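PDB 4RZK: small heat shock protein hsp20 family from Sulfolobus solfataricus, which probably binds unfolded proteins as a stress-response chaperone, the part described here being its alpha-crystallin domain. Local coordinates for residues E8-V13 with V23-G28. Sequence-based numbering, arbitrary orientation.
Sequences EPLADV and VAEVPG
Asp12 and Val23 face each other as an antiparallel hydrogen-bonded pair, Asp12 N to Val23 O and Val23 N to Asp12 O, both 2.9 Å. The short strands 10-13 and 23-25 run antiparallel, 172° between their N-to-C directions, with their axes 4.7 Å apart. Ala11 and Ala24 form the neighbouring non-hydrogen-bonded pair, their CA atoms separated by 4.4 Å. Beyond it, Glu25 N donates to Leu10 O at 2.9 Å with an N-H...O angle of 166°. The return bond is replaced by a water, which accepts from Leu10 N and donates to Glu25 O (2.7 Å), evidence that the ladder opens here. On the face of Leu10, Asp12, Val23 and Glu25, the Leu10 and Glu25 side chains cross obliquely: Glu25 CG, anti to its carbonyl carbon (chi1 -58°), carries the extended chain out over this face, where OE1 meets Leu10 CD1 at 3.5 Å. The other carboxylate oxygen, OE2, forms salt bridges to Arg54 and Arg7 of the second subunit. Shortening Glu25 to an alanine is likely to leave both arginines without this carboxylate mate and Leu10 CD1 without its neighbour. Past the last bridge, Pro9 CB touches Val26 CG2 at 4.0 Å, and both side chains also pack on Tyr56 of strand 55-61. This is a beta hairpin of strands 6-16 and 19-25 within the immunoglobulin-like beta-sandwich of the alpha-crystallin domain, its open end lying at the dimer interface.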
loop_
_atom_site.group_PDB
_atom_site.type_symbol
_atom_site.label_atom_id
_atom_site.label_comp_id
_atom_site.label_asym_id
_atom_site.label_seq_id
_atom_site.Cartn_x
_atom_site.Cartn_y
_atom_site.Cartn_z
ATOM N N GLU A 8 10.684 -3.153 4.545
ATOM C CA GLU A 8 11.190 -2.035 3.796
ATOM C C GLU A 8 10.194 -1.716 2.715
ATOM O O GLU A 8 9.903 -2.537 1.874
ATOM C CB GLU A 8 12.527 -2.392 3.188
ATOM C CG GLU A 8 13.079 -1.354 2.250
ATOM C CD GLU A 8 14.507 -1.640 1.894
ATOM O OE1 GLU A 8 14.789 -1.947 0.731
ATOM O OE2 GLU A 8 15.348 -1.572 2.791
ATOM N N PRO A 9 9.679 -0.502 2.756
ATOM C CA PRO A 9 8.605 -0.062 1.879
ATOM C C PRO A 9 9.044 0.100 0.448
ATOM O O PRO A 9 10.193 0.399 0.205
ATOM C CB PRO A 9 8.230 1.300 2.456
ATOM C CG PRO A 9 9.389 1.718 3.273
ATOM C CD PRO A 9 9.930 0.458 3.833
ATOM N N LEU A 10 8.136 -0.101 -0.492
ATOM C CA LEU A 10 8.448 0.189 -1.864
ATOM C C LEU A 10 8.565 1.686 -1.975
ATOM O O LEU A 10 7.684 2.409 -1.559
ATOM C CB LEU A 10 7.332 -0.291 -2.771
ATOM C CG LEU A 10 6.946 -1.763 -2.761
ATOM C CD1 LEU A 10 5.885 -2.000 -3.810
ATOM C CD2 LEU A 10 8.140 -2.656 -3.027
ATOM N N ALA A 11 9.658 2.145 -2.556
ATOM C CA ALA A 11 9.918 3.560 -2.668
ATOM C C ALA A 11 10.467 3.891 -4.033
ATOM O O ALA A 11 11.288 3.170 -4.558
ATOM C CB ALA A 11 10.897 3.985 -1.598
ATOM N N ASP A 12 10.024 4.995 -4.605
ATOM C CA ASP A 12 10.610 5.471 -5.832
ATOM C C ASP A 12 10.999 6.911 -5.659
ATOM O O ASP A 12 10.192 7.717 -5.256
ATOM C CB ASP A 12 9.622 5.343 -6.973
ATOM C CG ASP A 12 10.279 5.463 -8.313
ATOM O OD1 ASP A 12 9.591 5.844 -9.273
ATOM O OD2 ASP A 12 11.484 5.178 -8.408
ATOM N N VAL A 13 12.229 7.252 -5.985
ATOM C CA VAL A 13 12.611 8.640 -5.882
ATOM C C VAL A 13 12.847 9.236 -7.256
ATOM O O VAL A 13 13.577 8.692 -8.063
ATOM C CB VAL A 13 13.837 8.827 -4.987
ATOM C CG1 VAL A 13 14.734 7.615 -5.058
ATOM C CG2 VAL A 13 14.587 10.078 -5.377
ATOM N N VAL A 23 8.441 8.901 -3.240
ATOM C CA VAL A 23 7.181 8.204 -3.073
ATOM C C VAL A 23 7.366 6.893 -2.334
ATOM O O VAL A 23 8.199 6.096 -2.700
ATOM C CB VAL A 23 6.545 7.903 -4.427
ATOM C CG1 VAL A 23 5.399 6.935 -4.268
ATOM C CG2 VAL A 23 6.075 9.181 -5.078
ATOM N N ALA A 24 6.579 6.689 -1.288
ATOM C CA ALA A 24 6.657 5.485 -0.487
ATOM C C ALA A 24 5.315 4.838 -0.242
ATOM O O ALA A 24 4.364 5.505 0.097
ATOM C CB ALA A 24 7.332 5.793 0.841
ATOM N N GLU A 25 5.269 3.525 -0.357
ATOM C CA GLU A 25 4.064 2.815 -0.042
ATOM C C GLU A 25 4.194 2.229 1.316
ATOM O O GLU A 25 5.049 1.410 1.574
ATOM C CB GLU A 25 3.889 1.672 -0.981
ATOM C CG GLU A 25 3.846 2.068 -2.413
ATOM C CD GLU A 25 3.295 0.948 -3.216
ATOM O OE1 GLU A 25 3.156 -0.152 -2.678
ATOM O OE2 GLU A 25 2.976 1.165 -4.390
ATOM N N VAL A 26 3.291 2.624 2.177
ATOM C CA VAL A 26 3.303 2.138 3.526
ATOM C C VAL A 26 1.884 1.820 3.966
ATOM O O VAL A 26 1.375 2.429 4.884
ATOM C CB VAL A 26 3.845 3.244 4.422
ATOM C CG1 VAL A 26 3.364 3.069 5.841
ATOM C CG2 VAL A 26 5.349 3.309 4.342
ATOM N N PRO A 27 1.235 0.856 3.334
ATOM C CA PRO A 27 -0.164 0.640 3.690
ATOM C C PRO A 27 -0.338 -0.075 5.030
ATOM O O PRO A 27 0.512 -0.867 5.434
ATOM C CB PRO A 27 -0.684 -0.210 2.538
ATOM C CG PRO A 27 0.507 -0.941 2.049
ATOM C CD PRO A 27 1.673 -0.030 2.239
ATOM N N GLY A 28 -1.451 0.229 5.694
ATOM C CA GLY A 28 -1.775 -0.333 6.977
ATOM C C GLY A 28 -1.725 0.762 8.002
ATOM O O GLY A 28 -2.448 0.752 8.989
HETATM O O HOH W 1 5.601 -1.025 0.493
#